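Local structure of DNA polymerase III, beta subunit (Thermotoga maritima, 1VPK) at residues M149-V153 with L178-A182; V153-K159 with S183-A189; R164-F170 with V248-P253. The protein forms a ring-shaped head-to-tail homodimer around DNA and probably tethers DNA polymerases and other proteins to it, giving them processivity. One frame throughout, in Å; residues are numbered along the deposited sequence.

Contact 1 (M149-V153 with L178-A182)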
loop_
_atom_site.group_PDB
_atom_site.type_symbol
_atom_site.label_atom_id
_atom_site.label_comp_id
_atom_site.label_asym_id
_atom_site.label_seq_id
_atom_site.Cartn_x
_atom_site.Cartn_y
_atom_site.Cartn_z
ATOM N N MET A 149 19.703 0.113 -16.406
ATOM C CA MET A 149 19.711 1.398 -17.044
ATOM C C MET A 149 18.294 1.968 -17.113
ATOM O O MET A 149 18.096 3.141 -16.823
ATOM C CB MET A 149 20.287 1.296 -18.448
ATOM C CG MET A 149 21.770 0.839 -18.518
ATOM S SD MET A 149 22.372 0.867 -20.207
ATOM C CE MET A 149 22.366 2.622 -20.489
ATOM N N VAL A 150 17.292 1.145 -17.450
ATOM C CA VAL A 150 15.933 1.668 -17.611
ATOM C C VAL A 150 15.408 2.158 -16.257
ATOM O O VAL A 150 14.861 3.263 -16.151
ATOM C CB VAL A 150 14.986 0.629 -18.252
ATOM C CG1 VAL A 150 13.544 1.102 -18.219
ATOM C CG2 VAL A 150 15.382 0.358 -19.716
ATOM N N GLU A 151 15.606 1.348 -15.237
ATOM C CA GLU A 151 15.138 1.635 -13.895
ATOM C C GLU A 151 15.814 2.913 -13.309
ATOM O O GLU A 151 15.223 3.631 -12.495
ATOM C CB GLU A 151 15.424 0.410 -13.012
ATOM C CG GLU A 151 15.209 0.594 -11.485
ATOM N N LYS A 152 17.047 3.188 -13.732
ATOM C CA LYS A 152 17.766 4.354 -13.232
ATOM C C LYS A 152 17.292 5.650 -13.867
ATOM O O LYS A 152 17.573 6.707 -13.335
ATOM C CB LYS A 152 19.296 4.136 -13.343
ATOM C CG LYS A 152 19.808 3.370 -12.152
ATOM C CD LYS A 152 21.262 3.043 -12.203
ATOM C CE LYS A 152 21.632 2.149 -10.983
ATOM N NZ LYS A 152 23.104 2.162 -10.620
ATOM N N VAL A 153 16.513 5.589 -14.951
ATOM C CA VAL A 153 16.038 6.809 -15.595
ATOM C C VAL A 153 14.529 7.005 -15.685
ATOM O O VAL A 153 14.094 8.140 -15.724
ATOM C CB VAL A 153 16.600 6.989 -17.054
ATOM C CG1 VAL A 153 18.176 6.853 -17.068
ATOM C CG2 VAL A 153 15.951 6.038 -18.015
ATOM N N LEU A 178 25.532 2.995 -25.261
ATOM C CA LEU A 178 24.119 3.314 -25.167
ATOM C C LEU A 178 23.911 4.250 -24.011
ATOM O O LEU A 178 24.435 4.034 -22.917
ATOM C CB LEU A 178 23.288 2.052 -24.896
ATOM C CG LEU A 178 21.797 2.207 -24.601
ATOM C CD1 LEU A 178 21.082 2.655 -25.842
ATOM C CD2 LEU A 178 21.193 0.890 -24.123
ATOM N N ARG A 179 23.122 5.280 -24.275
ATOM C CA ARG A 179 22.693 6.233 -23.279
ATOM C C ARG A 179 21.195 6.320 -23.343
ATOM O O ARG A 179 20.621 6.399 -24.412
ATOM C CB ARG A 179 23.284 7.611 -23.573
ATOM C CG ARG A 179 22.815 8.738 -22.655
ATOM C CD ARG A 179 23.396 10.121 -23.065
ATOM N NE ARG A 179 24.835 10.248 -22.883
ATOM C CZ ARG A 179 25.498 11.413 -23.008
ATOM N NH1 ARG A 179 24.848 12.532 -23.283
ATOM N NH2 ARG A 179 26.784 11.464 -22.825
ATOM N N LEU A 180 20.588 6.337 -22.164
ATOM C CA LEU A 180 19.203 6.575 -21.991
ATOM C C LEU A 180 18.994 7.858 -21.222
ATOM O O LEU A 180 19.715 8.124 -20.268
ATOM C CB LEU A 180 18.590 5.434 -21.187
ATOM C CG LEU A 180 18.622 4.032 -21.771
ATOM C CD1 LEU A 180 17.821 3.085 -20.829
ATOM C CD2 LEU A 180 18.051 4.032 -23.202
ATOM N N VAL A 181 17.992 8.633 -21.627
ATOM C CA VAL A 181 17.697 9.916 -20.997
ATOM C C VAL A 181 16.205 10.073 -20.810
ATOM O O VAL A 181 15.436 9.739 -21.681
ATOM C CB VAL A 181 18.195 11.117 -21.841
ATOM C CG1 VAL A 181 18.202 12.423 -20.995
ATOM C CG2 VAL A 181 19.587 10.873 -22.333
ATOM N N ALA A 182 15.810 10.606 -19.670
ATOM C CA ALA A 182 14.415 10.922 -19.433
ATOM C C ALA A 182 14.340 12.198 -18.648
ATOM O O ALA A 182 15.216 12.466 -17.800
ATOM C CB ALA A 182 13.704 9.767 -18.658
#
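M149, V150 and V153 close over L178, L180 and A182, a worked example of helix-on-sheet packing in the central domain of a beta subunit, where helix 143-153 lies against an antiparallel sheet. The local axes of helix and strand differ by only 25° in direction and approach to 8.4 Å. Such near alignment lets alternate residues of the strand meet one side of the helix in order, L178 under M149, L180 under all three helix residues, A182 under V153.

L180 is shared by all three helix residues. Its CG stands beside its own backbone N, opposite the carbonyl carbon, and this carries CD1 up to the helix, 3.9 Å from M149 CB. L180 CD1 also meets V150 CG2 at 3.8 Å, so one leucine tip is wedged between two successive helix residues.

M149 runs extended as far as its sulfur and then bends at chi3 (68°), which turns the terminal methyl back to the strand. The M149 side chain crosses L178 at a slant, its SD 4.1 Å from L178 CD2, while M149 CE reaches the backbone with 3.5 Å to L178 O. W171 and L173 of strand 168-174 pack against L178 as well, and M210 and Q214 of helix 207-218 touch V150.

V153 stands across L180 at about a right angle, using both branches: CG2 faces L180 CB, whereas V153 CG1 rests 3.8 Å from L180 O. Below it the strand carries only a methyl group, and A182 CB comes to 3.4 Å from V153 O.

Contact 2 (V153-K159 with S183-A189)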
loop_
_atom_site.group_PDB
_atom_site.type_symbol
_atom_site.label_atom_id
_atom_site.label_comp_id
_atom_site.label_asym_id
_atom_site.label_seq_id
_atom_site.Cartn_x
_atom_site.Cartn_y
_atom_site.Cartn_z
ATOM N N VAL A 153 16.513 5.589 -14.951
ATOM C CA VAL A 153 16.038 6.809 -15.595
ATOM C C VAL A 153 14.529 7.005 -15.685
ATOM O O VAL A 153 14.094 8.140 -15.724
ATOM C CB VAL A 153 16.600 6.989 -17.054
ATOM C CG1 VAL A 153 18.176 6.853 -17.068
ATOM C CG2 VAL A 153 15.951 6.038 -18.015
ATOM N N ILE A 154 13.752 5.909 -15.764
ATOM C CA ILE A 154 12.353 5.998 -16.197
ATOM C C ILE A 154 11.477 6.854 -15.286
ATOM O O ILE A 154 10.551 7.480 -15.745
ATOM C CB ILE A 154 11.713 4.581 -16.426
ATOM C CG1 ILE A 154 10.447 4.707 -17.291
ATOM C CG2 ILE A 154 11.499 3.838 -15.084
ATOM C CD1 ILE A 154 9.995 3.384 -17.850
ATOM N N PHE A 155 11.802 6.907 -14.009
ATOM C CA PHE A 155 11.086 7.764 -13.058
ATOM C C PHE A 155 11.067 9.262 -13.364
ATOM O O PHE A 155 10.231 9.983 -12.839
ATOM C CB PHE A 155 11.626 7.603 -11.644
ATOM C CG PHE A 155 12.931 8.341 -11.399
ATOM C CD1 PHE A 155 14.158 7.732 -11.676
ATOM C CD2 PHE A 155 12.930 9.604 -10.837
ATOM C CE1 PHE A 155 15.320 8.390 -11.429
ATOM C CE2 PHE A 155 14.105 10.283 -10.595
ATOM C CZ PHE A 155 15.305 9.662 -10.892
ATOM N N ALA A 156 12.029 9.741 -14.158
ATOM C CA ALA A 156 12.142 11.165 -14.412
ATOM C C ALA A 156 11.307 11.589 -15.656
ATOM O O ALA A 156 11.138 12.790 -15.898
ATOM C CB ALA A 156 13.599 11.539 -14.567
ATOM N N ALA A 157 10.753 10.624 -16.402
ATOM C CA ALA A 157 9.901 10.943 -17.548
ATOM C C ALA A 157 8.642 11.657 -17.135
ATOM O O ALA A 157 8.057 11.336 -16.108
ATOM C CB ALA A 157 9.525 9.690 -18.299
ATOM N N ALA A 158 8.216 12.624 -17.949
ATOM C CA ALA A 158 6.906 13.258 -17.802
ATOM C C ALA A 158 5.799 12.199 -17.827
ATOM O O ALA A 158 5.796 11.301 -18.676
ATOM C CB ALA A 158 6.656 14.289 -18.901
ATOM N N LYS A 159 4.889 12.298 -16.874
ATOM C CA LYS A 159 3.737 11.379 -16.813
ATOM C C LYS A 159 2.558 11.903 -17.643
ATOM O O LYS A 159 1.659 11.142 -17.972
ATOM C CB LYS A 159 3.315 11.131 -15.366
ATOM C CG LYS A 159 4.300 10.250 -14.639
ATOM C CD LYS A 159 4.002 10.124 -13.180
ATOM C CE LYS A 159 5.231 9.630 -12.433
ATOM N NZ LYS A 159 6.214 10.742 -12.203
ATOM N N SER A 183 13.296 12.982 -18.911
ATOM C CA SER A 183 13.101 14.259 -18.243
ATOM C C SER A 183 11.634 14.646 -18.261
ATOM O O SER A 183 10.890 14.192 -19.131
ATOM C CB SER A 183 13.882 15.358 -18.967
ATOM O OG SER A 183 13.613 16.615 -18.374
ATOM N N ASP A 184 11.246 15.504 -17.319
ATOM C CA ASP A 184 9.920 16.035 -17.260
ATOM C C ASP A 184 9.917 17.551 -17.266
ATOM O O ASP A 184 8.896 18.184 -16.937
ATOM C CB ASP A 184 9.180 15.490 -16.041
ATOM C CG ASP A 184 9.743 15.984 -14.707
ATOM O OD1 ASP A 184 10.731 16.783 -14.646
ATOM O OD2 ASP A 184 9.171 15.532 -13.699
ATOM N N GLY A 185 11.055 18.144 -17.632
ATOM C CA GLY A 185 11.180 19.607 -17.637
ATOM C C GLY A 185 11.632 20.219 -16.322
ATOM O O GLY A 185 12.146 21.345 -16.288
ATOM N N PHE A 186 11.437 19.499 -15.220
ATOM C CA PHE A 186 11.916 19.955 -13.921
ATOM C C PHE A 186 13.186 19.203 -13.513
ATOM O O PHE A 186 14.010 19.710 -12.768
ATOM C CB PHE A 186 10.858 19.718 -12.854
ATOM C CG PHE A 186 9.606 20.556 -13.006
ATOM C CD1 PHE A 186 9.627 21.913 -12.768
ATOM C CD2 PHE A 186 8.387 19.956 -13.309
ATOM C CE1 PHE A 186 8.441 22.677 -12.866
ATOM C CE2 PHE A 186 7.223 20.703 -13.399
ATOM C CZ PHE A 186 7.250 22.051 -13.182
ATOM N N ARG A 187 13.298 17.965 -13.952
ATOM C CA ARG A 187 14.445 17.138 -13.608
ATOM C C ARG A 187 14.709 16.152 -14.741
ATOM O O ARG A 187 13.889 15.983 -15.641
ATOM C CB ARG A 187 14.265 16.432 -12.240
ATOM C CG ARG A 187 12.864 15.922 -11.865
ATOM C CD ARG A 187 12.539 14.625 -12.566
ATOM N NE ARG A 187 11.187 14.156 -12.253
ATOM C CZ ARG A 187 10.815 13.558 -11.131
ATOM N NH1 ARG A 187 9.564 13.161 -10.995
ATOM N NH2 ARG A 187 11.666 13.318 -10.170
ATOM N N LEU A 188 15.881 15.537 -14.693
ATOM C CA LEU A 188 16.379 14.715 -15.762
ATOM C C LEU A 188 17.250 13.619 -15.161
ATOM O O LEU A 188 17.970 13.839 -14.170
ATOM C CB LEU A 188 17.170 15.585 -16.729
ATOM C CG LEU A 188 17.964 14.876 -17.847
ATOM C CD1 LEU A 188 18.085 15.789 -19.052
ATOM C CD2 LEU A 188 19.359 14.522 -17.365
ATOM N N ALA A 189 17.148 12.446 -15.751
ATOM C CA ALA A 189 17.970 11.300 -15.401
ATOM C C ALA A 189 18.692 10.826 -16.653
ATOM O O ALA A 189 18.090 10.763 -17.729
ATOM C CB ALA A 189 17.101 10.159 -14.864
HETATM O O HOH W 1 7.911 12.909 -13.763
#
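A158 and D184 bring their backbones together where the loop leaving helix 143-153 passes the S183-R187 turn, joined by a weak hydrogen bond from A158 N to S183 O (3.3 Å, 142° at the hydrogen). Nearer the helix, A156 CB fits between A189 CB, 3.8 Å away, and R187 CD, while A189 CB also lies under V153 CA. The hydrocarbon part of R187 thus passes alongside A156, and F155 O sits above one face of the guanidinium group. The F155 ring stands almost perpendicular to that group, with R187 NH2 at its edge, 3.9 Å from F155 CE2; the ring also stacks with H341.

The turn closes the beta hairpin of strands 177-183 and 187-194, and its side chains fold it from within. S183 OG makes an ST turn by accepting from G185 N, and gives its own proton to R187 O at 2.8 Å. D184 holds its CG between backbone N and carbonyl carbon (chi1 68°), which places OD1 to accept from F186 N, an Asx turn, and from R187 N at 2.9 Å. Its other oxygen, OD2, is met from above the carboxylate plane by R187 NE in a 2.8 Å salt bridge. Through NH2, R187 has a second acidic partner in D337. A water receives hydrogen bonds from R187 NH1 and, weakly, from K159 NZ, and donates to A157 O and D184 OD2.

Contact 3 (R164-F170 with V248-P253)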
loop_
_atom_site.group_PDB
_atom_site.type_symbol
_atom_site.label_atom_id
_atom_site.label_comp_id
_atom_site.label_asym_id
_atom_site.label_seq_id
_atom_site.Cartn_x
_atom_site.Cartn_y
_atom_site.Cartn_z
ATOM N N ARG A 164 4.294 15.131 -25.306
ATOM C CA ARG A 164 4.693 14.001 -26.155
ATOM C C ARG A 164 6.216 13.815 -26.174
ATOM O O ARG A 164 6.695 12.681 -26.167
ATOM C CB ARG A 164 4.135 14.132 -27.594
ATOM C CG ARG A 164 2.613 14.110 -27.674
ATOM C CD ARG A 164 2.047 14.603 -29.038
ATOM N NE ARG A 164 2.722 15.835 -29.441
ATOM C CZ ARG A 164 3.612 15.974 -30.435
ATOM N NH1 ARG A 164 3.949 14.965 -31.242
ATOM N NH2 ARG A 164 4.168 17.167 -30.616
ATOM N N ASN A 165 6.954 14.924 -26.139
ATOM C CA ASN A 165 8.399 14.898 -26.300
ATOM C C ASN A 165 9.161 14.538 -25.028
ATOM O O ASN A 165 10.362 14.281 -25.104
ATOM C CB ASN A 165 8.919 16.220 -26.876
ATOM C CG ASN A 165 8.830 17.382 -25.905
ATOM O OD1 ASN A 165 7.989 17.426 -25.021
ATOM N ND2 ASN A 165 9.683 18.360 -26.111
ATOM N N LEU A 166 8.469 14.560 -23.881
ATOM C CA LEU A 166 9.015 14.172 -22.575
ATOM C C LEU A 166 8.381 12.909 -21.930
ATOM O O LEU A 166 8.913 12.376 -20.928
ATOM C CB LEU A 166 8.862 15.352 -21.621
ATOM C CG LEU A 166 9.718 16.591 -21.969
ATOM C CD1 LEU A 166 9.433 17.699 -20.975
ATOM C CD2 LEU A 166 11.231 16.280 -22.028
ATOM N N ASN A 167 7.267 12.455 -22.496
ATOM C CA ASN A 167 6.522 11.303 -22.023
ATOM C C ASN A 167 7.159 10.014 -22.584
ATOM O O ASN A 167 6.580 9.310 -23.434
ATOM C CB ASN A 167 5.054 11.425 -22.474
ATOM C CG ASN A 167 4.167 10.288 -21.942
ATOM O OD1 ASN A 167 3.502 9.626 -22.705
ATOM N ND2 ASN A 167 4.197 10.058 -20.609
ATOM N N GLY A 168 8.375 9.736 -22.124
ATOM C CA GLY A 168 9.146 8.640 -22.674
ATOM C C GLY A 168 10.602 8.699 -22.296
ATOM O O GLY A 168 11.029 9.528 -21.470
ATOM N N VAL A 169 11.364 7.791 -22.895
ATOM C CA VAL A 169 12.788 7.694 -22.677
ATOM C C VAL A 169 13.473 7.745 -24.031
ATOM O O VAL A 169 13.068 7.076 -24.984
ATOM C CB VAL A 169 13.201 6.386 -21.979
ATOM C CG1 VAL A 169 14.755 6.331 -21.767
ATOM C CG2 VAL A 169 12.468 6.202 -20.658
ATOM N N PHE A 170 14.517 8.556 -24.074
ATOM C CA PHE A 170 15.279 8.812 -25.280
ATOM C C PHE A 170 16.481 7.888 -25.290
ATOM O O PHE A 170 17.222 7.792 -24.301
ATOM C CB PHE A 170 15.678 10.306 -25.322
ATOM C CG PHE A 170 16.244 10.759 -26.653
ATOM C CD1 PHE A 170 15.492 10.674 -27.820
ATOM C CD2 PHE A 170 17.525 11.304 -26.726
ATOM C CE1 PHE A 170 16.020 11.093 -29.026
ATOM C CE2 PHE A 170 18.057 11.719 -27.952
ATOM C CZ PHE A 170 17.303 11.618 -29.084
ATOM N N VAL A 248 8.363 7.660 -31.013
ATOM C CA VAL A 248 7.556 8.867 -30.871
ATOM C C VAL A 248 7.877 9.914 -31.973
ATOM O O VAL A 248 9.029 10.233 -32.224
ATOM C CB VAL A 248 7.664 9.476 -29.491
ATOM C CG1 VAL A 248 6.778 10.705 -29.388
ATOM C CG2 VAL A 248 7.265 8.436 -28.432
ATOM N N ASP A 249 6.848 10.446 -32.604
ATOM C CA ASP A 249 7.029 11.483 -33.610
ATOM C C ASP A 249 7.181 12.867 -32.970
ATOM O O ASP A 249 6.339 13.749 -33.140
ATOM C CB ASP A 249 5.859 11.474 -34.550
ATOM C CG ASP A 249 6.038 12.419 -35.685
ATOM O OD1 ASP A 249 7.139 12.990 -35.832
ATOM O OD2 ASP A 249 5.074 12.594 -36.426
ATOM N N ALA A 250 8.246 13.040 -32.212
ATOM C CA ALA A 250 8.474 14.279 -31.534
ATOM C C ALA A 250 9.953 14.374 -31.341
ATOM O O ALA A 250 10.647 13.355 -31.232
ATOM C CB ALA A 250 7.751 14.293 -30.198
ATOM N N GLU A 251 10.437 15.600 -31.227
ATOM C CA GLU A 251 11.853 15.856 -31.015
ATOM C C GLU A 251 12.167 15.981 -29.529
ATOM O O GLU A 251 11.628 16.835 -28.823
ATOM C CB GLU A 251 12.230 17.116 -31.771
ATOM C CG GLU A 251 13.699 17.389 -31.816
ATOM C CD GLU A 251 14.019 18.625 -32.647
ATOM O OE1 GLU A 251 13.335 18.850 -33.680
ATOM O OE2 GLU A 251 14.950 19.358 -32.253
ATOM N N PHE A 252 13.017 15.096 -29.029
ATOM C CA PHE A 252 13.381 15.147 -27.617
ATOM C C PHE A 252 14.224 16.433 -27.440
ATOM O O PHE A 252 15.018 16.733 -28.312
ATOM C CB PHE A 252 14.155 13.883 -27.225
ATOM C CG PHE A 252 14.385 13.747 -25.763
ATOM C CD1 PHE A 252 13.326 13.483 -24.910
ATOM C CD2 PHE A 252 15.652 13.911 -25.225
ATOM C CE1 PHE A 252 13.527 13.386 -23.543
ATOM C CE2 PHE A 252 15.872 13.819 -23.872
ATOM C CZ PHE A 252 14.812 13.540 -23.017
ATOM N N PRO A 253 14.010 17.213 -26.355
ATOM C CA PRO A 253 14.771 18.463 -26.125
ATOM C C PRO A 253 16.271 18.280 -26.138
ATOM O O PRO A 253 16.774 17.191 -25.848
ATOM C CB PRO A 253 14.393 18.866 -24.712
ATOM C CG PRO A 253 13.182 18.173 -24.404
ATOM C CD PRO A 253 13.048 16.963 -25.276
#
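F170 and F252 make the tight half of this contact in the central domain, an offset arrangement in which each ring takes the other residue's CB more than the other ring. Their planes are only 13° apart, but the rings are displaced so far that little of one lies over the other. F170 CB stands over the centre of the F252 ring, 3.6 Å from its centroid, and F252 CB returns the CH-pi contact at 3.8 Å from the F170 centroid. P253 CD lies over the rim of the opposite face of F252, L166 CD2 touches P253 CG at 3.6 Å, and N165 O meets the F252 edge, 3.1 Å from F252 CD1; this buried oxygen has no hydrogen-bonding partner in the model. An alanine in place of F252 is likely to leave a gap between F170, L166 and P253, with F170 CB losing the ring face it rests on.

The packing thins toward solvent. N165 lays its CB against E251 O at 3.4 Å and its ND2 near P253 CD. At the exposed end R164 NH1 donates to D249 O over 3.3 Å, bent to 136° and from above the carbonyl plane.

F252 also packs on V181 of strand 177-183 and L204 of strand 201-206, so the loop after strand 241-246 lies across the sheet, on the face away from V169, which packs on helix 207-218.

The three contacts lie within the central domain, around strands 168-174, 177-183 and 187-194, and illustrate how hairpin, helix and loops share a few strands. Contacts 1 and 2 have V153 in common, their centres about 10 Å apart, and the hairpin pairing of A182 O with A189 N (2.8 Å) ties their strands. Contact 3, its centre about 14 Å from that of contact 1, joins it through V181 O and F170 N, also 2.8 Å apart. Contacts 2 and 3 are about 11 Å apart between centres and meet loop to loop, where N167 ND2 lies 2.8 Å from A158 O. Within the dimer, no residue of the other subunit touches any of the six segments.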